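Local coordinates for AlkZ (Streptomyces sahachiroi, PDB 5UUJ), which belongs to the AlkZ-like family of DNA glycosylases, helix-rich proteins of the helix-turn-helix clan, at residues A[93-97]-A[208-214]; A[204-208]-A[240-244]; A[138-143]-A[158-162]; A[74-78]-A[171-177]; A[5-9]-A[253-258]. One frame throughout, in Å; residues are numbered along the deposited sequence.

Contact 1 (A[93-97]-A[208-214]); sequences PYLSL and APTVIKA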
# COMPACT_ATOMS: atom_id res chain seq x y z
N PRO A 93 5.09 4.88 -12.63
CA PRO A 93 3.73 5.40 -12.78
C PRO A 93 3.08 5.81 -11.45
O PRO A 93 2.41 6.84 -11.41
CB PRO A 93 2.98 4.24 -13.42
CG PRO A 93 4.03 3.52 -14.20
CD PRO A 93 5.27 3.61 -13.35
N TYR A 94 3.28 5.03 -10.39
CA TYR A 94 2.73 5.37 -9.08
C TYR A 94 3.32 6.68 -8.57
O TYR A 94 2.59 7.56 -8.11
CB TYR A 94 3.00 4.26 -8.06
CG TYR A 94 2.34 2.94 -8.37
CD1 TYR A 94 0.97 2.78 -8.23
CD2 TYR A 94 3.09 1.86 -8.79
CE1 TYR A 94 0.36 1.57 -8.52
CE2 TYR A 94 2.51 0.65 -9.07
CZ TYR A 94 1.14 0.50 -8.93
OH TYR A 94 0.56 -0.71 -9.22
N LEU A 95 4.64 6.79 -8.64
CA LEU A 95 5.35 7.96 -8.13
C LEU A 95 5.01 9.22 -8.91
O LEU A 95 4.85 10.30 -8.33
CB LEU A 95 6.86 7.72 -8.15
CG LEU A 95 7.40 6.61 -7.24
CD1 LEU A 95 8.90 6.45 -7.44
CD2 LEU A 95 7.08 6.88 -5.78
N SER A 96 4.89 9.08 -10.23
CA SER A 96 4.54 10.21 -11.10
C SER A 96 3.20 10.82 -10.70
O SER A 96 3.04 12.04 -10.70
CB SER A 96 4.50 9.76 -12.56
OG SER A 96 4.07 10.82 -13.40
N LEU A 97 2.24 9.96 -10.36
CA LEU A 97 0.92 10.43 -9.99
C LEU A 97 0.93 11.12 -8.63
O LEU A 97 0.15 12.03 -8.38
CB LEU A 97 -0.07 9.26 -9.98
CG LEU A 97 -1.10 9.25 -11.11
CD1 LEU A 97 -0.41 9.27 -12.47
CD2 LEU A 97 -2.02 8.05 -10.99
N ALA A 208 -1.32 7.46 -15.60
CA ALA A 208 -2.62 7.27 -14.98
C ALA A 208 -3.31 5.96 -15.37
O ALA A 208 -3.75 5.21 -14.50
CB ALA A 208 -3.53 8.45 -15.29
N PRO A 209 -3.43 5.68 -16.68
CA PRO A 209 -4.12 4.44 -17.05
C PRO A 209 -3.43 3.18 -16.51
O PRO A 209 -4.10 2.20 -16.21
CB PRO A 209 -4.12 4.46 -18.58
CG PRO A 209 -3.06 5.44 -18.97
CD PRO A 209 -3.01 6.45 -17.87
N THR A 210 -2.11 3.22 -16.39
CA THR A 210 -1.36 2.10 -15.84
C THR A 210 -1.71 1.88 -14.37
O THR A 210 -1.93 0.75 -13.93
CB THR A 210 0.16 2.32 -15.96
OG1 THR A 210 0.49 2.57 -17.33
CG2 THR A 210 0.93 1.11 -15.46
N VAL A 211 -1.75 2.97 -13.61
CA VAL A 211 -2.05 2.91 -12.19
C VAL A 211 -3.50 2.48 -11.99
O VAL A 211 -3.79 1.63 -11.15
CB VAL A 211 -1.79 4.28 -11.51
CG1 VAL A 211 -2.23 4.27 -10.05
CG2 VAL A 211 -0.31 4.64 -11.62
N ILE A 212 -4.41 3.06 -12.77
CA ILE A 212 -5.82 2.74 -12.67
C ILE A 212 -6.05 1.26 -12.98
O ILE A 212 -6.79 0.58 -12.28
CB ILE A 212 -6.67 3.62 -13.62
CG1 ILE A 212 -6.65 5.07 -13.13
CG2 ILE A 212 -8.12 3.13 -13.69
CD1 ILE A 212 -7.19 6.07 -14.13
N LYS A 213 -5.39 0.77 -14.03
CA LYS A 213 -5.46 -0.64 -14.40
C LYS A 213 -5.02 -1.54 -13.25
O LYS A 213 -5.71 -2.50 -12.90
CB LYS A 213 -4.59 -0.94 -15.62
CG LYS A 213 -5.36 -1.13 -16.92
CD LYS A 213 -4.51 -1.81 -17.99
CE LYS A 213 -4.21 -3.27 -17.62
NZ LYS A 213 -3.58 -4.03 -18.74
N ALA A 214 -3.86 -1.22 -12.68
CA ALA A 214 -3.31 -1.99 -11.57
C ALA A 214 -4.25 -1.96 -10.37
O ALA A 214 -4.47 -2.99 -9.72
CB ALA A 214 -1.94 -1.47 -11.19
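V211 pushes its two methyl branches into the surface made by P93, Y94 and L97, where helix 91-100 passes helix 204-219. A chi1 of 174° puts V211 CG1 anti to the backbone N and CG2 beside it, which sends CG1 to the Y94 ring, 4.0 Å from CD1, and to L97 CD2. CG2 goes to the proline, settling 3.5 Å from P93 O and also meeting P93 CB. L97 meets V211 tip to tip, its CD2 3.8 Å from V211 CB; its second methyl, CD1, reaches back to within 3.7 Å of the A208 backbone N. At the far end the tyrosine extends along helix 204-219, and Y94 OH stands 3.3 Å from A214 CB. On the more exposed margin, T210 CG2 merely brushes P93 CG. The axes approach to 9.0 Å and cross at -113°. Helix 224-232 continues the apolar layer, with F227 against V211, W230 against Y94 and L231 against L97. No hydrogen bond or ion pair spans the two segments; their association rests on van der Waals contact, mostly between apolar side chains, with V211 as the principal wedge.

Contact 2 (A[204-208]-A[240-244]); sequences PDEAA and KLRKW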
# COMPACT_ATOMS: atom_id res chain seq x y z
N PRO A 204 2.30 12.31 -15.82
CA PRO A 204 1.08 11.82 -15.15
C PRO A 204 0.00 11.30 -16.10
O PRO A 204 -0.64 10.31 -15.78
CB PRO A 204 0.59 13.05 -14.38
CG PRO A 204 1.80 13.90 -14.18
CD PRO A 204 2.63 13.69 -15.42
N ASP A 205 -0.20 11.96 -17.24
CA ASP A 205 -1.24 11.54 -18.17
C ASP A 205 -1.01 10.13 -18.69
O ASP A 205 -1.95 9.34 -18.79
CB ASP A 205 -1.33 12.51 -19.36
CG ASP A 205 -1.97 13.84 -18.99
OD1 ASP A 205 -2.65 13.92 -17.95
OD2 ASP A 205 -1.81 14.80 -19.77
N GLU A 206 0.23 9.80 -19.02
CA GLU A 206 0.56 8.49 -19.55
C GLU A 206 0.64 7.43 -18.46
O GLU A 206 0.48 6.23 -18.72
CB GLU A 206 1.89 8.54 -20.30
CG GLU A 206 1.91 9.56 -21.44
CD GLU A 206 3.29 9.74 -22.03
OE1 GLU A 206 4.22 9.00 -21.62
OE2 GLU A 206 3.46 10.63 -22.89
N ALA A 207 0.88 7.87 -17.23
CA ALA A 207 1.00 6.97 -16.09
C ALA A 207 -0.35 6.55 -15.54
O ALA A 207 -0.52 5.43 -15.06
CB ALA A 207 1.81 7.63 -15.00
N ALA A 208 -1.32 7.46 -15.60
CA ALA A 208 -2.62 7.27 -14.98
C ALA A 208 -3.31 5.96 -15.37
O ALA A 208 -3.75 5.21 -14.50
CB ALA A 208 -3.53 8.45 -15.29
N LYS A 240 -9.20 16.36 -13.86
CA LYS A 240 -8.12 15.53 -14.37
C LYS A 240 -8.46 14.05 -14.24
O LYS A 240 -8.25 13.27 -15.17
CB LYS A 240 -6.81 15.85 -13.62
CG LYS A 240 -5.62 14.99 -14.02
CD LYS A 240 -5.12 15.31 -15.42
CE LYS A 240 -4.12 16.46 -15.42
NZ LYS A 240 -3.65 16.77 -16.80
N LEU A 241 -9.00 13.66 -13.09
CA LEU A 241 -9.44 12.29 -12.85
C LEU A 241 -10.50 11.85 -13.86
O LEU A 241 -10.48 10.71 -14.33
CB LEU A 241 -10.00 12.14 -11.44
CG LEU A 241 -8.98 12.23 -10.31
CD1 LEU A 241 -9.69 12.48 -8.99
CD2 LEU A 241 -8.15 10.96 -10.26
N ARG A 242 -11.42 12.75 -14.17
CA ARG A 242 -12.49 12.46 -15.11
C ARG A 242 -11.92 12.13 -16.49
O ARG A 242 -12.37 11.20 -17.15
CB ARG A 242 -13.45 13.65 -15.20
CG ARG A 242 -14.56 13.47 -16.23
CD ARG A 242 -15.42 14.72 -16.34
NE ARG A 242 -16.37 14.82 -15.24
CZ ARG A 242 -17.28 15.79 -15.12
NH1 ARG A 242 -17.36 16.75 -16.03
NH2 ARG A 242 -18.11 15.80 -14.08
N LYS A 243 -10.92 12.90 -16.91
CA LYS A 243 -10.28 12.68 -18.20
C LYS A 243 -9.52 11.36 -18.22
O LYS A 243 -9.59 10.61 -19.20
CB LYS A 243 -9.33 13.83 -18.54
CG LYS A 243 -8.90 13.86 -20.00
CD LYS A 243 -7.39 13.86 -20.16
CE LYS A 243 -6.75 15.14 -19.62
NZ LYS A 243 -5.27 15.11 -19.75
N TRP A 244 -8.79 11.08 -17.14
CA TRP A 244 -8.02 9.84 -17.04
C TRP A 244 -8.89 8.61 -17.24
O TRP A 244 -8.57 7.73 -18.04
CB TRP A 244 -7.32 9.75 -15.69
CG TRP A 244 -6.14 10.66 -15.54
CD1 TRP A 244 -5.52 11.37 -16.53
CD2 TRP A 244 -5.44 10.97 -14.33
NE1 TRP A 244 -4.47 12.09 -16.01
CE2 TRP A 244 -4.41 11.86 -14.66
CE3 TRP A 244 -5.59 10.57 -13.00
CZ2 TRP A 244 -3.53 12.37 -13.71
CZ3 TRP A 244 -4.72 11.07 -12.05
CH2 TRP A 244 -3.70 11.96 -12.41
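Helices 204-219, 224-232 and 238-248 and the strand pair 252-257 and 260-265 follow one another in an order consistent with a winged helix-turn-helix, and here the first turn of helix 204-219 meets helix 238-248. The axes cross at -52°. Between them stands the W244 indole, gripped on both faces: A208 CB sits over one, 3.4 Å from the centroid of the five-membered ring, and K240 CG of the tryptophan's own helix lies over the opposite face, also toward the rim. P204 CB adds a looser contact, 4.2 Å from W244 CZ2.

The indole's N-H is spent on D205. W244 NE1 donates to D205 OD1 over 3.2 Å in a nearly straight bond (172°), the acceptor lying in the ring plane and being met on the anti side of the carboxylate. The same oxygen receives K240 NZ at 3.2 Å through its syn lone pair; the bends in the lysine chain bring the ammonium back to it. K243 NZ adds a weak third bond to OD1, at 3.4 Å. Two lysines beside one carboxylate would be expected to keep D205 ionised, and the indole bond should limit rotation of the ring, which A208 and K240 also hold between them. A tryptophan interface edged by a salt-bridge network thus joins two helices in an arrangement consistent with the helical bundle of a winged helix.

Contact 3 (A[138-143]-A[158-162]); sequences RDELVT and LRSGW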
# COMPACT_ATOMS: atom_id res chain seq x y z
N ARG A 138 20.22 9.29 7.20
CA ARG A 138 19.58 10.60 7.18
C ARG A 138 20.56 11.68 7.60
O ARG A 138 20.72 12.69 6.90
CB ARG A 138 18.36 10.61 8.11
CG ARG A 138 17.73 11.99 8.30
CD ARG A 138 16.57 11.93 9.27
NE ARG A 138 16.97 11.38 10.57
CZ ARG A 138 17.39 12.10 11.60
NH1 ARG A 138 17.48 13.43 11.52
NH2 ARG A 138 17.74 11.49 12.73
N ASP A 139 21.22 11.47 8.73
CA ASP A 139 22.16 12.45 9.27
C ASP A 139 23.32 12.70 8.32
O ASP A 139 23.76 13.83 8.15
CB ASP A 139 22.68 11.99 10.63
CG ASP A 139 21.61 11.99 11.70
OD1 ASP A 139 20.75 12.90 11.68
OD2 ASP A 139 21.63 11.09 12.56
N GLU A 140 23.82 11.63 7.69
CA GLU A 140 24.91 11.76 6.74
C GLU A 140 24.48 12.58 5.52
O GLU A 140 25.24 13.41 5.03
CB GLU A 140 25.41 10.38 6.31
CG GLU A 140 26.26 9.69 7.36
CD GLU A 140 26.71 8.30 6.93
OE1 GLU A 140 26.11 7.73 6.00
OE2 GLU A 140 27.67 7.78 7.53
N LEU A 141 23.26 12.34 5.04
CA LEU A 141 22.75 13.05 3.88
C LEU A 141 22.49 14.52 4.20
O LEU A 141 22.82 15.41 3.41
CB LEU A 141 21.46 12.39 3.38
CG LEU A 141 20.73 13.11 2.23
CD1 LEU A 141 21.64 13.30 1.02
CD2 LEU A 141 19.48 12.35 1.83
N VAL A 142 21.91 14.78 5.37
CA VAL A 142 21.62 16.15 5.79
C VAL A 142 22.92 16.92 5.98
O VAL A 142 22.99 18.11 5.67
CB VAL A 142 20.78 16.18 7.09
CG1 VAL A 142 20.71 17.59 7.67
CG2 VAL A 142 19.38 15.66 6.82
N THR A 143 23.94 16.24 6.49
CA THR A 143 25.24 16.86 6.70
C THR A 143 25.87 17.27 5.37
O THR A 143 26.47 18.33 5.27
CB THR A 143 26.20 15.91 7.46
OG1 THR A 143 25.67 15.65 8.76
CG2 THR A 143 27.59 16.52 7.59
N LEU A 158 15.65 20.76 8.32
CA LEU A 158 15.84 19.50 7.62
C LEU A 158 15.89 18.29 8.55
O LEU A 158 15.35 17.24 8.23
CB LEU A 158 17.12 19.55 6.78
CG LEU A 158 17.06 20.40 5.50
CD1 LEU A 158 18.43 20.51 4.86
CD2 LEU A 158 16.06 19.82 4.51
N ARG A 159 16.55 18.44 9.70
CA ARG A 159 16.69 17.31 10.62
C ARG A 159 15.37 16.96 11.30
O ARG A 159 14.97 15.80 11.33
CB ARG A 159 17.76 17.61 11.68
CG ARG A 159 19.17 17.70 11.13
CD ARG A 159 20.22 17.48 12.21
NE ARG A 159 21.53 17.96 11.80
CZ ARG A 159 22.38 17.29 11.02
NH1 ARG A 159 22.05 16.10 10.54
NH2 ARG A 159 23.55 17.82 10.71
N SER A 160 14.70 17.98 11.84
CA SER A 160 13.48 17.76 12.61
C SER A 160 12.30 17.34 11.74
O SER A 160 11.44 16.58 12.19
CB SER A 160 13.12 19.02 13.40
OG SER A 160 12.84 20.10 12.53
N GLY A 161 12.26 17.82 10.50
CA GLY A 161 11.16 17.55 9.60
C GLY A 161 11.56 16.82 8.33
O GLY A 161 10.96 17.02 7.27
N TRP A 162 12.58 15.97 8.43
CA TRP A 162 13.06 15.22 7.27
C TRP A 162 11.96 14.33 6.69
O TRP A 162 11.84 14.18 5.47
CB TRP A 162 14.27 14.36 7.63
CG TRP A 162 14.82 13.63 6.45
CD1 TRP A 162 14.97 12.28 6.30
CD2 TRP A 162 15.29 14.22 5.22
NE1 TRP A 162 15.51 11.99 5.07
CE2 TRP A 162 15.71 13.16 4.39
CE3 TRP A 162 15.40 15.53 4.75
CZ2 TRP A 162 16.23 13.38 3.11
CZ3 TRP A 162 15.91 15.75 3.49
CH2 TRP A 162 16.32 14.68 2.68
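V142, L141, L158 and W162 form the apolar centre, where helix 138-146 lies against the end of helix 155-160 and the start of helix 162-172. V142 CG1 meets L158 CB at 4.2 Å, and its other methyl, CG2, turns toward the six-membered ring of W162. L141 crosses the indole at about a right angle and touches it with a single branch, CD2 being 3.6 Å from W162 CZ2. The ring of F187, on strand 186-188, also meets W162, with planes about 85° apart. The R138 methylenes extend this apolar surface: the chain runs alongside the tryptophan in the opposite direction and brings CD to 3.4 Å from W162 CD1.

G161 is the first residue past helix 155-160 and the N-cap of helix 162-172, which W162 begins. Helices 138-146, 155-160 and 162-172, then strands 176-177 and 186-188, which join strand 136-137 in one antiparallel sheet, make a topology consistent with a winged helix-turn-helix.

Farther out, R159 fits as a knob among R138, D139, V142 and T143. Its chain, extended from CG to NE, carries the guanidinium across V142, whose CG1 lies over one face, 3.5 Å from NH1; T143 OG1 is at the edge, 3.6 Å from NH2. The firm ionic partner of that group is E155; D139 OD1 makes only a long salt bridge to R159 NH1, at 3.6 Å. D139 OD1 also sits over a face of the R138 guanidinium, an attraction of charges with no N-H directed at it. T143 OG1 donates to D139 O over 2.7 Å.

Contact 4 (A[74-78]-A[171-177]); sequences MKTWA and WRGVLCH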
# COMPACT_ATOMS: atom_id res chain seq x y z
N MSE A 74 11.75 -2.51 -3.73
CA MSE A 74 12.25 -1.25 -3.20
C MSE A 74 11.33 -0.75 -2.08
O MSE A 74 10.16 -1.13 -2.01
CB MSE A 74 12.36 -0.19 -4.30
CG MSE A 74 11.10 0.62 -4.56
SE MSE A 74 11.28 1.85 -6.07
CE MSE A 74 12.47 3.18 -5.28
N LYS A 75 11.89 0.07 -1.20
CA LYS A 75 11.12 0.73 -0.16
C LYS A 75 11.20 2.24 -0.37
O LYS A 75 12.29 2.81 -0.41
CB LYS A 75 11.62 0.35 1.23
CG LYS A 75 11.48 -1.13 1.55
CD LYS A 75 12.18 -1.50 2.85
CE LYS A 75 11.55 -0.81 4.05
NZ LYS A 75 12.13 -1.29 5.33
N THR A 76 10.05 2.87 -0.50
CA THR A 76 9.99 4.32 -0.67
C THR A 76 8.60 4.83 -0.34
O THR A 76 7.68 4.05 -0.10
CB THR A 76 10.38 4.73 -2.11
OG1 THR A 76 10.59 6.15 -2.16
CG2 THR A 76 9.31 4.32 -3.12
N TRP A 77 8.46 6.15 -0.32
CA TRP A 77 7.18 6.78 -0.01
C TRP A 77 6.37 6.94 -1.29
O TRP A 77 6.87 7.49 -2.27
CB TRP A 77 7.40 8.12 0.68
CG TRP A 77 8.04 7.96 2.02
CD1 TRP A 77 7.42 8.01 3.24
CD2 TRP A 77 9.43 7.70 2.29
NE1 TRP A 77 8.33 7.81 4.24
CE2 TRP A 77 9.57 7.61 3.69
CE3 TRP A 77 10.56 7.54 1.48
CZ2 TRP A 77 10.80 7.38 4.30
CZ3 TRP A 77 11.78 7.30 2.09
CH2 TRP A 77 11.89 7.22 3.48
N ALA A 78 5.14 6.45 -1.26
CA ALA A 78 4.27 6.47 -2.43
C ALA A 78 2.87 6.95 -2.04
O ALA A 78 2.70 8.11 -1.64
CB ALA A 78 4.22 5.09 -3.07
N TRP A 171 8.75 10.99 -4.41
CA TRP A 171 7.79 11.01 -5.50
C TRP A 171 8.43 11.37 -6.83
O TRP A 171 7.97 10.92 -7.88
CB TRP A 171 6.66 12.01 -5.19
CG TRP A 171 5.80 11.60 -4.04
CD1 TRP A 171 5.73 10.37 -3.45
CD2 TRP A 171 4.87 12.43 -3.33
NE1 TRP A 171 4.81 10.38 -2.43
CE2 TRP A 171 4.27 11.64 -2.33
CE3 TRP A 171 4.49 13.77 -3.45
CZ2 TRP A 171 3.31 12.14 -1.46
CZ3 TRP A 171 3.54 14.27 -2.58
CH2 TRP A 171 2.96 13.46 -1.60
N ARG A 172 9.50 12.17 -6.79
CA ARG A 172 10.21 12.54 -8.01
C ARG A 172 11.24 11.49 -8.40
O ARG A 172 11.84 11.56 -9.47
CB ARG A 172 10.87 13.91 -7.84
CG ARG A 172 9.95 15.06 -8.21
CD ARG A 172 10.39 16.37 -7.60
NE ARG A 172 9.61 17.49 -8.13
CZ ARG A 172 9.89 18.77 -7.91
NH1 ARG A 172 10.92 19.12 -7.16
NH2 ARG A 172 9.12 19.71 -8.44
N GLY A 173 11.44 10.50 -7.53
CA GLY A 173 12.29 9.37 -7.82
C GLY A 173 13.78 9.60 -7.64
O GLY A 173 14.58 8.92 -8.27
N VAL A 174 14.15 10.54 -6.77
CA VAL A 174 15.56 10.83 -6.53
C VAL A 174 16.05 10.23 -5.21
O VAL A 174 17.22 10.36 -4.87
CB VAL A 174 15.85 12.35 -6.52
CG1 VAL A 174 15.49 12.96 -7.87
CG2 VAL A 174 15.11 13.06 -5.40
N LEU A 175 15.16 9.57 -4.47
CA LEU A 175 15.59 8.85 -3.28
C LEU A 175 14.67 7.69 -2.93
O LEU A 175 13.48 7.70 -3.24
CB LEU A 175 15.71 9.80 -2.07
CG LEU A 175 14.51 10.40 -1.33
CD1 LEU A 175 13.81 9.42 -0.41
CD2 LEU A 175 14.98 11.58 -0.51
N CYS A 176 15.27 6.69 -2.29
CA CYS A 176 14.55 5.54 -1.77
C CYS A 176 15.43 4.93 -0.70
O CYS A 176 16.55 5.40 -0.49
CB CYS A 176 14.25 4.52 -2.87
SG CYS A 176 15.73 3.84 -3.67
N HIS A 177 14.95 3.90 -0.01
CA HIS A 177 15.77 3.21 0.97
C HIS A 177 16.92 2.47 0.31
O HIS A 177 16.75 1.86 -0.74
CB HIS A 177 14.94 2.22 1.79
CG HIS A 177 14.12 2.84 2.88
ND1 HIS A 177 13.90 2.22 4.08
CD2 HIS A 177 13.47 4.02 2.94
CE1 HIS A 177 13.15 2.99 4.84
NE2 HIS A 177 12.88 4.09 4.17
O HOH W 1 14.55 0.50 -1.63
O HOH W 2 14.81 -0.22 5.40
O HOH W 3 11.57 7.03 -4.86
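H177 and K75 join the edge strands of two three-stranded antiparallel sheets, strand 176-177 and strand 74-77, by one direct bond and one water in place of a second. H177 N donates to K75 O at 2.9 Å with an N-H...O angle of 173°, and the water accepts from K75 N and donates to H177 O. Around this joint, K75 CB lies off-centre over the H177 ring, and W77 approaches the ring at its edge, CH2 being 3.4 Å from H177 NE2. The two aromatic planes are inclined at 54°. M74 (selenomethionine) holds CG between its backbone N and carbonyl carbon (chi1 88°), and a bend at chi3 brings CE to 3.3 Å from C176 CB, a tight fit.

Farther along, L175 CD1 reaches W77 CZ3 at 3.9 Å, and a water bridges T76 OG1 to L175 O. A Schellman motif at G173 ends helix 162-172, whose last turn holds W171 against the chain leaving strand 74-77: W171 NE1 donates to A78 O over 3.2 Å along a bent path. Strand 83-86 backs K75, W77 and A78, while W45 makes a cation-pi contact with K75. Another water accepts from K75 NZ at 2.9 Å and lies in the plane of the H177 ring, hydrogen-bonded to ND1.

Contact 5 (A[5-9]-A[253-258]); sequences MKASW and TEVDVE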
# COMPACT_ATOMS: atom_id res chain seq x y z
N MSE A 5 -23.54 -4.22 -16.52
CA MSE A 5 -23.78 -5.47 -15.81
C MSE A 5 -24.06 -5.23 -14.33
O MSE A 5 -23.80 -4.15 -13.80
CB MSE A 5 -22.57 -6.40 -15.95
CG MSE A 5 -21.28 -5.83 -15.38
SE MSE A 5 -19.81 -7.11 -15.31
CE MSE A 5 -20.32 -8.15 -13.73
N LYS A 6 -24.60 -6.25 -13.67
CA LYS A 6 -24.81 -6.22 -12.23
C LYS A 6 -23.92 -7.24 -11.54
O LYS A 6 -23.48 -8.21 -12.16
CB LYS A 6 -26.28 -6.49 -11.89
CG LYS A 6 -27.24 -5.39 -12.33
CD LYS A 6 -28.59 -5.53 -11.65
CE LYS A 6 -29.48 -4.31 -11.88
NZ LYS A 6 -29.92 -4.19 -13.29
N ALA A 7 -23.64 -7.01 -10.27
CA ALA A 7 -22.91 -7.96 -9.45
C ALA A 7 -23.24 -7.72 -7.99
O ALA A 7 -23.60 -6.61 -7.61
CB ALA A 7 -21.41 -7.83 -9.69
N SER A 8 -23.14 -8.76 -7.18
CA SER A 8 -23.32 -8.62 -5.74
C SER A 8 -21.99 -8.27 -5.10
O SER A 8 -20.93 -8.44 -5.71
CB SER A 8 -23.88 -9.90 -5.13
OG SER A 8 -22.91 -10.93 -5.17
N TRP A 9 -22.02 -7.79 -3.86
CA TRP A 9 -20.79 -7.45 -3.16
C TRP A 9 -20.01 -8.71 -2.81
O TRP A 9 -18.78 -8.70 -2.84
CB TRP A 9 -21.09 -6.63 -1.90
CG TRP A 9 -21.27 -5.18 -2.21
CD1 TRP A 9 -22.41 -4.45 -2.06
CD2 TRP A 9 -20.28 -4.29 -2.73
NE1 TRP A 9 -22.20 -3.15 -2.46
CE2 TRP A 9 -20.90 -3.03 -2.87
CE3 TRP A 9 -18.94 -4.43 -3.10
CZ2 TRP A 9 -20.22 -1.91 -3.36
CZ3 TRP A 9 -18.27 -3.32 -3.58
CH2 TRP A 9 -18.91 -2.08 -3.71
N THR A 253 -15.60 -1.08 -17.74
CA THR A 253 -17.00 -1.46 -17.78
C THR A 253 -17.67 -0.95 -16.52
O THR A 253 -17.10 -1.05 -15.43
CB THR A 253 -17.19 -2.99 -17.90
OG1 THR A 253 -16.74 -3.43 -19.19
CG2 THR A 253 -18.65 -3.39 -17.73
N GLU A 254 -18.87 -0.39 -16.66
CA GLU A 254 -19.61 0.09 -15.51
C GLU A 254 -20.40 -1.05 -14.87
O GLU A 254 -21.13 -1.77 -15.55
CB GLU A 254 -20.55 1.23 -15.90
CG GLU A 254 -21.29 1.84 -14.71
CD GLU A 254 -22.13 3.04 -15.08
OE1 GLU A 254 -23.18 2.85 -15.74
OE2 GLU A 254 -21.76 4.17 -14.70
N VAL A 255 -20.24 -1.19 -13.56
CA VAL A 255 -20.91 -2.25 -12.80
C VAL A 255 -21.83 -1.65 -11.74
O VAL A 255 -21.43 -0.78 -10.98
CB VAL A 255 -19.88 -3.18 -12.09
CG1 VAL A 255 -20.58 -4.41 -11.54
CG2 VAL A 255 -18.77 -3.58 -13.05
N ASP A 256 -23.07 -2.14 -11.72
CA ASP A 256 -24.01 -1.80 -10.66
C ASP A 256 -23.87 -2.82 -9.54
O ASP A 256 -24.43 -3.91 -9.61
CB ASP A 256 -25.44 -1.78 -11.20
CG ASP A 256 -26.45 -1.26 -10.19
OD1 ASP A 256 -26.12 -1.17 -8.99
OD2 ASP A 256 -27.59 -0.95 -10.61
N VAL A 257 -23.11 -2.46 -8.50
CA VAL A 257 -22.90 -3.36 -7.38
C VAL A 257 -23.88 -3.06 -6.25
O VAL A 257 -23.58 -2.29 -5.34
CB VAL A 257 -21.46 -3.27 -6.84
CG1 VAL A 257 -21.19 -4.40 -5.86
CG2 VAL A 257 -20.45 -3.33 -7.98
N GLU A 258 -25.06 -3.67 -6.34
CA GLU A 258 -26.13 -3.47 -5.36
C GLU A 258 -26.37 -1.98 -5.09
O GLU A 258 -26.43 -1.55 -3.94
CB GLU A 258 -25.80 -4.20 -4.05
CG GLU A 258 -25.83 -5.72 -4.19
CD GLU A 258 -25.58 -6.44 -2.88
OE1 GLU A 258 -26.27 -6.13 -1.88
OE2 GLU A 258 -24.70 -7.32 -2.84
O HOH W 4 -24.17 -1.26 -2.28
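W9 presents one ring face to V257, which crosses it at about a right angle and stands CG1 over the centre of the six-membered ring, 3.3 Å from its centroid. This CH-pi contact closes one end of the junction where the short, weakly bonded strand 6-7 runs parallel to strand 252-257 at the edge of a mixed three-stranded sheet. With its CG1 anti to the backbone N (chi1 -169°), the valine aims that branch at the indole. At the other end M5, a selenomethionine, lies beside V255 and points the same way, CG 4.1 Å from V255 CG2. K6 and D256 are likewise side by side, on the face away from A7 and V257; D256 OD1 is taken by the backbone N of G259.

Two backbone bonds link the segments: D256 N to M5 O, nearly straight at 3.0 Å, and A7 N to D256 O at 3.3 Å, with the donor well above the carbonyl plane. S8 OG caps helix 9-19 by bonding Q11 N, and the E258 side chain, extended beyond CG, also reaches this helix start, its OE2 accepting W9 N over 2.9 Å. A water in the indole plane accepts from W9 NE1 at 2.7 Å and donates to E258 O.

From the N terminus, segment 5-9 opens the loop of contact 5, which encloses all the others and ties the first strand to strand 252-257. Contact 4 opens next, at strand 74-77, then contact 1 at helix 91-100. Contact 3 opens and closes within both loops. Contact 4 closes at 171-177, joining two three-stranded sheets, and contact 1 at 208-214, so the two cross. Contact 2, from 204-208 to 240-244, crosses contact 1 and shares A208 with it; together they bind helix 204-219 to helices 91-100 and 238-248. L95 touches W77 and W171 between contacts 1 and 4, W162 meets L175 between contacts 3 and 4, and contacts 3 and 5 lie on opposite sides of the chain's centre.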